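Cag pathogenicity island protein (Cag10) (Helicobacter pylori 26695, PDB 6IQT) is a VirB8 homologue of the Cag type IV secretion system, this piece being its NTF2-like domain, and probably serves as a membrane-anchored component of the secretion machine. Local coordinates at residues K37-S40 against L41-Y45; V63-Q66 against T67-M70; M72-E75 against N76-Q79. All coordinates share one frame; numbering follows the deposited sequence.

All three contacts are local, and together they show how helix 30-43 and helix 66-80 are laid against each other. Contact 1 spans the last two turns of helix 30-43 and the step out at Gly-44, its centre about 4 Å from that of the chain and about 14 and 12 Å from those of contacts 2 and 3. Contact 2 is the lead-in and first turn of helix 66-80; contact 3 lies further along it, adjoining in sequence without other touch. Contact 1 touches both: Phe-38 CZ lies 3.9 Å from Phe-65 CE2, and Leu-42 CD2 lies 3.7 Å from CE of selenomethionine Met-72. Asn-76 ND2 also comes to 3.1 Å from Leu-42 O.

Contact 1 of 3, residues K37-S40 against L41-Y45; sequences KFVS and LLFGY
Phe-38 lays the far end of its ring beside the Leu-42 side chain one helical turn on, and the two point the same way off the helix. The touch is made by one methyl, Leu-42 CD2, which lies 3.8 Å from Phe-38 CZ and equally close to CE2, approaching the ring obliquely. Both residues have CG anti to the backbone N (chi1 173° for Phe-38, -179° for Leu-42), which, one turn apart on a helix, points both the same way. The next pair, Val-39 and Phe-43, is arranged differently. Val-39 CG1 comes to 4.0 Å from Phe-43 CD2, with the two side chains at a slant, while Val-39 O sits at the edge of the Phe-43 ring, near its plane.

In this VirB8-type, NTF2-like domain, a helix packs across a curved antiparallel sheet, and Phe-38, Val-39, Leu-42 and Phe-43 belong to the inner side of helix 30-43. Val-39 and Phe-43 rest on Ala-88 of strand 84-98, Phe-43 and Leu-42 on Ile-159 of strand 154-163, and Phe-38 also reaches Leu-57 of helix 50-59. Toward that same helix, Leu-41 meets Gln-56; its CD1 stands 4.2 Å from CG of Lys-37, a looser contact along the aliphatic part of the lysine.

Backbone bonds hold these side chains in step. Leu-42 N donates to Phe-38 O at 2.8 Å, and Phe-43 N to Val-39 O at 2.9 Å with an N-H...O angle of 164°. At the end of the helix the bonding slackens: Gly-44 N reaches Ser-40 O at 3.0 Å, but the bond is weak, and Gly-44 is where the chain leaves helical geometry on its way to Tyr-45, which pairs through its backbone with Ala-86.

Contact 2 of 3, residues V63-Q66 against T67-M70; sequences VSFQ and TQAM
Phe-65 meets the first turn of the helix through both its backbone oxygen and its ring. The carbonyl is engaged by Ala-69 N at 3.1 Å, a nearly straight bond with an N-H...O angle of 172°. Gln-66 O is taken up by the N-H of selenomethionine Met-70 at 2.9 Å, and with these two bonds the regular i to i+4 pattern begins.

Just before them, Thr-67 N and Gln-68 N do not bond directly to the carbonyls four residues back, Val-63 O and Ser-64 O; a water spans each gap. Water 1 accepts from Thr-67 N at 2.7 Å and donates to Val-63 O; water 2 accepts from Gln-68 N at 2.9 Å and donates to Ser-64 O. The helical connection is thereby carried back into the turn. Val-63 O also receives a weak bond from Gln-66 N. Among the side chains, Gln-66 uses NE2 to donate to Met-58 O, and Ser-64 OG is hydrogen-bonded to Asp-62 OD2 and to Asn-48 ND2 of the second subunit.

The apolar half of the contact belongs to the Phe-65 ring. With CG anti to the backbone N (chi1 -176°), the ring swings forward along the helix: CE1 lies 3.8 Å from Gln-68 CG, and CE2 lies 4.1 Å from Ala-69 CB. Gln-68 meets the ring with CB and CG, while its amide, 51° from the ring plane, leads away.

Beneath the helix start, Phe-65 rests on Val-156 and Ile-159 of strand 154-163, and Ala-69 packs on Met-58 of helix 50-59. Thr-67 and Gln-68 instead face the second subunit, against its Thr-119 and Arg-85.

Contact 3 of 3, residues M72-E75 against N76-Q79; sequences MFNE and NIRQ
Glu-75 and Gln-79 slant across each other one turn apart, with carboxylate and amide planes only 28° from parallel. Gln-79 NE2 donates to Glu-75 OE1 at 2.9 Å, the oxygen lying almost in the amide plane and the nitrogen meeting it nearly along its C-O axis. A bend in the glutamate chain (chi2 36°) brings the carboxylate forward along the helix toward this partner. Its other oxygen serves Arg-78: the side chains cross at about a right angle, the flat groups are 68° apart, and the salt bridge from OE2 to NE is long, at 3.5 Å, its hydrogen bond weak. One carboxylate thus links its i+3 and i+4 neighbours, the usual partners on one helix face.

The guanidinium of Arg-78 also lies with one face over Asn-74 O, offset toward its rim, while NH2 comes to 3.9 Å from Asn-74 CB.

On another side Ile-77 CD1, again at i+4, approaches the Phe-73 ring obliquely and closely, 3.4 Å from CE2.

Met-72 O takes both the helical bond from Asn-76 N and one from water 3, which also donates to Asn-76 OD1.

Phe-73 turns to Leu-50 and Arg-53 of helix 50-59, selenomethionine Met-72 to Phe-43 of helix 30-43, and Asn-74 packs on Met-120 of the second subunit.

Contact 1 of 3, residues K37-S40 against L41-Y45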
loop_
_atom_site.group_PDB
_atom_site.type_symbol
_atom_site.label_atom_id
_atom_site.label_comp_id
_atom_site.label_asym_id
_atom_site.label_seq_id
_atom_site.Cartn_x
_atom_site.Cartn_y
_atom_site.Cartn_z
ATOM N N LYS A 37 -1.504 0.954 -17.425
ATOM C CA LYS A 37 -0.214 1.443 -17.904
ATOM C C LYS A 37 0.681 1.858 -16.740
ATOM O O LYS A 37 1.879 1.550 -16.720
ATOM C CB LYS A 37 -0.434 2.609 -18.867
ATOM C CG LYS A 37 0.831 3.033 -19.666
ATOM C CD LYS A 37 1.596 1.804 -20.154
ATOM C CE LYS A 37 2.584 2.149 -21.274
ATOM N NZ LYS A 37 3.281 0.938 -21.792
ATOM N N PHE A 38 0.103 2.538 -15.749
ATOM C CA PHE A 38 0.841 2.961 -14.565
ATOM C C PHE A 38 1.392 1.770 -13.796
ATOM O O PHE A 38 2.560 1.768 -13.384
ATOM C CB PHE A 38 -0.082 3.806 -13.676
ATOM C CG PHE A 38 0.508 4.173 -12.343
ATOM C CD1 PHE A 38 1.384 5.243 -12.225
ATOM C CD2 PHE A 38 0.172 3.458 -11.199
ATOM C CE1 PHE A 38 1.919 5.603 -10.990
ATOM C CE2 PHE A 38 0.714 3.803 -9.960
ATOM C CZ PHE A 38 1.588 4.883 -9.858
ATOM N N VAL A 39 0.563 0.739 -13.598
ATOM C CA VAL A 39 1.009 -0.465 -12.891
ATOM C C VAL A 39 2.161 -1.121 -13.635
ATOM O O VAL A 39 3.158 -1.543 -13.030
ATOM C CB VAL A 39 -0.166 -1.448 -12.713
ATOM C CG1 VAL A 39 0.345 -2.858 -12.435
ATOM C CG2 VAL A 39 -1.111 -0.961 -11.587
ATOM N N SER A 40 2.016 -1.253 -14.957
ATOM C CA SER A 40 3.079 -1.812 -15.785
ATOM C C SER A 40 4.378 -1.011 -15.657
ATOM O O SER A 40 5.459 -1.590 -15.502
ATOM C CB SER A 40 2.608 -1.857 -17.240
ATOM O OG SER A 40 3.613 -2.412 -18.057
ATOM N N LEU A 41 4.291 0.327 -15.693
ATOM C CA LEU A 41 5.490 1.155 -15.603
ATOM C C LEU A 41 6.129 1.079 -14.217
ATOM O O LEU A 41 7.359 1.039 -14.097
ATOM C CB LEU A 41 5.150 2.608 -15.945
ATOM C CG LEU A 41 4.767 2.927 -17.398
ATOM C CD1 LEU A 41 4.125 4.302 -17.407
ATOM C CD2 LEU A 41 5.992 2.884 -18.305
ATOM N N LEU A 42 5.312 1.075 -13.161
ATOM C CA LEU A 42 5.819 1.160 -11.798
ATOM C C LEU A 42 6.347 -0.180 -11.286
ATOM O O LEU A 42 7.426 -0.235 -10.677
ATOM C CB LEU A 42 4.722 1.680 -10.870
ATOM C CG LEU A 42 5.121 1.841 -9.408
ATOM C CD1 LEU A 42 6.260 2.857 -9.236
ATOM C CD2 LEU A 42 3.928 2.230 -8.577
ATOM N N PHE A 43 5.597 -1.266 -11.503
ATOM C CA PHE A 43 5.955 -2.566 -10.951
ATOM C C PHE A 43 6.727 -3.445 -11.927
ATOM O O PHE A 43 7.355 -4.420 -11.499
ATOM C CB PHE A 43 4.695 -3.315 -10.486
ATOM C CG PHE A 43 4.015 -2.681 -9.311
ATOM C CD1 PHE A 43 4.508 -2.855 -8.031
ATOM C CD2 PHE A 43 2.893 -1.890 -9.489
ATOM C CE1 PHE A 43 3.890 -2.260 -6.948
ATOM C CE2 PHE A 43 2.264 -1.294 -8.401
ATOM C CZ PHE A 43 2.765 -1.476 -7.137
ATOM N N GLY A 44 6.695 -3.129 -13.221
ATOM C CA GLY A 44 7.421 -3.896 -14.207
ATOM C C GLY A 44 8.842 -3.396 -14.359
ATOM O O GLY A 44 9.211 -2.375 -13.781
ATOM N N TYR A 45 9.626 -4.130 -15.152
ATOM C CA TYR A 45 11.058 -3.857 -15.241
ATOM C C TYR A 45 11.656 -4.538 -16.460
ATOM O O TYR A 45 11.406 -5.719 -16.700
ATOM C CB TYR A 45 11.795 -4.335 -13.977
ATOM C CG TYR A 45 13.284 -4.049 -14.008
ATOM C CD1 TYR A 45 13.774 -2.823 -13.597
ATOM C CD2 TYR A 45 14.191 -4.999 -14.478
ATOM C CE1 TYR A 45 15.129 -2.545 -13.630
ATOM C CE2 TYR A 45 15.562 -4.728 -14.526
ATOM C CZ TYR A 45 16.017 -3.498 -14.086
ATOM O OH TYR A 45 17.365 -3.198 -14.098
#

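Contact 2 of 3, residues V63-Q66 against T67-M70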
loop_
_atom_site.group_PDB
_atom_site.type_symbol
_atom_site.label_atom_id
_atom_site.label_comp_id
_atom_site.label_asym_id
_atom_site.label_seq_id
_atom_site.Cartn_x
_atom_site.Cartn_y
_atom_site.Cartn_z
ATOM N N VAL A 63 3.041 15.892 -9.012
ATOM C CA VAL A 63 4.339 16.332 -8.496
ATOM C C VAL A 63 4.540 15.851 -7.062
ATOM O O VAL A 63 5.639 15.429 -6.688
ATOM C CB VAL A 63 4.478 17.864 -8.610
ATOM C CG1 VAL A 63 3.395 18.577 -7.799
ATOM C CG2 VAL A 63 5.877 18.303 -8.159
ATOM N N SER A 64 3.473 15.854 -6.252
ATOM C CA SER A 64 3.606 15.439 -4.855
ATOM C C SER A 64 3.865 13.949 -4.690
ATOM O O SER A 64 4.236 13.526 -3.592
ATOM C CB SER A 64 2.361 15.828 -4.058
ATOM O OG SER A 64 1.205 15.116 -4.487
ATOM N N PHE A 65 3.711 13.145 -5.744
ATOM C CA PHE A 65 3.946 11.713 -5.661
ATOM C C PHE A 65 5.199 11.256 -6.408
ATOM O O PHE A 65 5.580 10.085 -6.290
ATOM C CB PHE A 65 2.700 10.966 -6.196
ATOM C CG PHE A 65 2.782 9.472 -6.075
ATOM C CD1 PHE A 65 2.776 8.862 -4.825
ATOM C CD2 PHE A 65 2.894 8.678 -7.210
ATOM C CE1 PHE A 65 2.867 7.481 -4.703
ATOM C CE2 PHE A 65 2.989 7.301 -7.100
ATOM C CZ PHE A 65 2.973 6.700 -5.844
ATOM N N GLN A 66 5.866 12.143 -7.158
ATOM C CA GLN A 66 6.927 11.701 -8.064
ATOM C C GLN A 66 8.123 11.122 -7.317
ATOM O O GLN A 66 8.770 10.176 -7.800
ATOM C CB GLN A 66 7.355 12.870 -8.954
ATOM C CG GLN A 66 6.367 13.114 -10.067
ATOM C CD GLN A 66 6.730 14.275 -10.946
ATOM O OE1 GLN A 66 7.494 15.153 -10.555
ATOM N NE2 GLN A 66 6.179 14.287 -12.160
ATOM N N THR A 67 8.409 11.645 -6.133
ATOM C CA THR A 67 9.533 11.136 -5.358
ATOM C C THR A 67 9.305 9.699 -4.922
ATOM O O THR A 67 10.205 8.857 -5.024
ATOM C CB THR A 67 9.763 12.041 -4.156
ATOM O OG1 THR A 67 10.322 13.277 -4.626
ATOM C CG2 THR A 67 10.705 11.398 -3.190
ATOM N N GLN A 68 8.103 9.386 -4.443
ATOM C CA GLN A 68 7.832 8.015 -4.028
ATOM C C GLN A 68 7.851 7.052 -5.217
ATOM O O GLN A 68 8.361 5.928 -5.108
ATOM C CB GLN A 68 6.492 7.969 -3.288
ATOM C CG GLN A 68 6.053 6.582 -2.876
ATOM C CD GLN A 68 6.976 5.953 -1.860
ATOM O OE1 GLN A 68 7.796 6.630 -1.229
ATOM N NE2 GLN A 68 6.858 4.648 -1.701
ATOM N N ALA A 69 7.305 7.467 -6.363
ATOM C CA ALA A 69 7.420 6.646 -7.563
ATOM C C ALA A 69 8.882 6.384 -7.911
ATOM O O ALA A 69 9.254 5.262 -8.280
ATOM C CB ALA A 69 6.699 7.321 -8.734
HETATM N N MSE A 70 9.726 7.396 -7.779
HETATM C CA MSE A 70 11.149 7.229 -8.080
HETATM C C MSE A 70 11.836 6.258 -7.092
HETATM O O MSE A 70 12.697 5.463 -7.490
HETATM C CB MSE A 70 11.860 8.592 -8.072
HETATM C CG MSE A 70 13.289 8.512 -8.589
HETATM SE SE MSE A 70 13.319 7.952 -10.465
HETATM C CE MSE A 70 14.557 9.234 -11.173
HETATM O O HOH W 1 7.397 13.940 -5.026
HETATM O O HOH W 2 6.524 11.544 -3.339
#

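Contact 3 of 3, residues M72-E75 against N76-Q79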
loop_
_atom_site.group_PDB
_atom_site.type_symbol
_atom_site.label_atom_id
_atom_site.label_comp_id
_atom_site.label_asym_id
_atom_site.label_seq_id
_atom_site.Cartn_x
_atom_site.Cartn_y
_atom_site.Cartn_z
HETATM N N MSE A 72 10.436 3.689 -5.704
HETATM C CA MSE A 72 10.049 2.337 -6.078
HETATM C C MSE A 72 10.736 1.883 -7.353
HETATM O O MSE A 72 11.110 0.714 -7.496
HETATM C CB MSE A 72 8.529 2.259 -6.233
HETATM C CG MSE A 72 7.808 2.660 -4.970
HETATM SE SE MSE A 72 5.899 2.591 -5.189
HETATM C CE MSE A 72 5.787 0.752 -5.754
ATOM N N PHE A 73 10.873 2.820 -8.289
ATOM C CA PHE A 73 11.639 2.563 -9.504
ATOM C C PHE A 73 13.068 2.147 -9.161
ATOM O O PHE A 73 13.576 1.139 -9.669
ATOM C CB PHE A 73 11.600 3.827 -10.373
ATOM C CG PHE A 73 12.427 3.762 -11.637
ATOM C CD1 PHE A 73 11.932 3.155 -12.779
ATOM C CD2 PHE A 73 13.670 4.375 -11.697
ATOM C CE1 PHE A 73 12.673 3.118 -13.952
ATOM C CE2 PHE A 73 14.418 4.345 -12.868
ATOM C CZ PHE A 73 13.918 3.712 -13.999
ATOM N N ASN A 74 13.723 2.907 -8.273
ATOM C CA ASN A 74 15.115 2.611 -7.917
ATOM C C ASN A 74 15.249 1.277 -7.193
ATOM O O ASN A 74 16.270 0.592 -7.345
ATOM C CB ASN A 74 15.698 3.732 -7.053
ATOM C CG ASN A 74 16.002 4.993 -7.852
ATOM O OD1 ASN A 74 16.235 4.936 -9.062
ATOM N ND2 ASN A 74 15.984 6.134 -7.186
ATOM N N GLU A 75 14.243 0.891 -6.399
ATOM C CA GLU A 75 14.289 -0.410 -5.737
ATOM C C GLU A 75 14.254 -1.558 -6.751
ATOM O O GLU A 75 14.960 -2.564 -6.584
ATOM C CB GLU A 75 13.139 -0.513 -4.731
ATOM C CG GLU A 75 13.337 -1.553 -3.616
ATOM C CD GLU A 75 14.784 -1.673 -3.134
ATOM O OE1 GLU A 75 15.285 -2.818 -3.049
ATOM O OE2 GLU A 75 15.419 -0.635 -2.829
ATOM N N ASN A 76 13.459 -1.426 -7.824
ATOM C CA ASN A 76 13.484 -2.447 -8.876
ATOM C C ASN A 76 14.867 -2.560 -9.515
ATOM O O ASN A 76 15.336 -3.668 -9.819
ATOM C CB ASN A 76 12.453 -2.137 -9.974
ATOM C CG ASN A 76 11.006 -2.326 -9.524
ATOM O OD1 ASN A 76 10.722 -2.970 -8.516
ATOM N ND2 ASN A 76 10.083 -1.760 -10.293
ATOM N N ILE A 77 15.507 -1.423 -9.786
ATOM C CA ILE A 77 16.841 -1.459 -10.373
ATOM C C ILE A 77 17.789 -2.225 -9.463
ATOM O O ILE A 77 18.562 -3.074 -9.917
ATOM C CB ILE A 77 17.362 -0.034 -10.631
ATOM C CG1 ILE A 77 16.397 0.738 -11.536
ATOM C CG2 ILE A 77 18.781 -0.085 -11.234
ATOM C CD1 ILE A 77 16.842 2.143 -11.825
ATOM N N ARG A 78 17.728 -1.941 -8.159
ATOM C CA ARG A 78 18.693 -2.511 -7.219
ATOM C C ARG A 78 18.600 -4.027 -7.162
ATOM O O ARG A 78 19.617 -4.715 -7.012
ATOM C CB ARG A 78 18.480 -1.924 -5.824
ATOM C CG ARG A 78 18.944 -0.499 -5.705
ATOM C CD ARG A 78 19.217 -0.140 -4.260
ATOM N NE ARG A 78 18.363 0.939 -3.758
ATOM C CZ ARG A 78 18.370 2.195 -4.206
ATOM N NH1 ARG A 78 19.168 2.567 -5.202
ATOM N NH2 ARG A 78 17.559 3.086 -3.661
ATOM N N GLN A 79 17.390 -4.566 -7.275
ATOM C CA GLN A 79 17.178 -5.990 -7.079
ATOM C C GLN A 79 17.198 -6.794 -8.370
ATOM O O GLN A 79 17.676 -7.932 -8.359
ATOM C CB GLN A 79 15.863 -6.216 -6.330
ATOM C CG GLN A 79 15.826 -5.528 -4.938
ATOM C CD GLN A 79 17.134 -5.690 -4.107
ATOM O OE1 GLN A 79 17.844 -6.697 -4.222
ATOM N NE2 GLN A 79 17.428 -4.700 -3.249
HETATM O O HOH W 3 9.750 -1.228 -6.092
#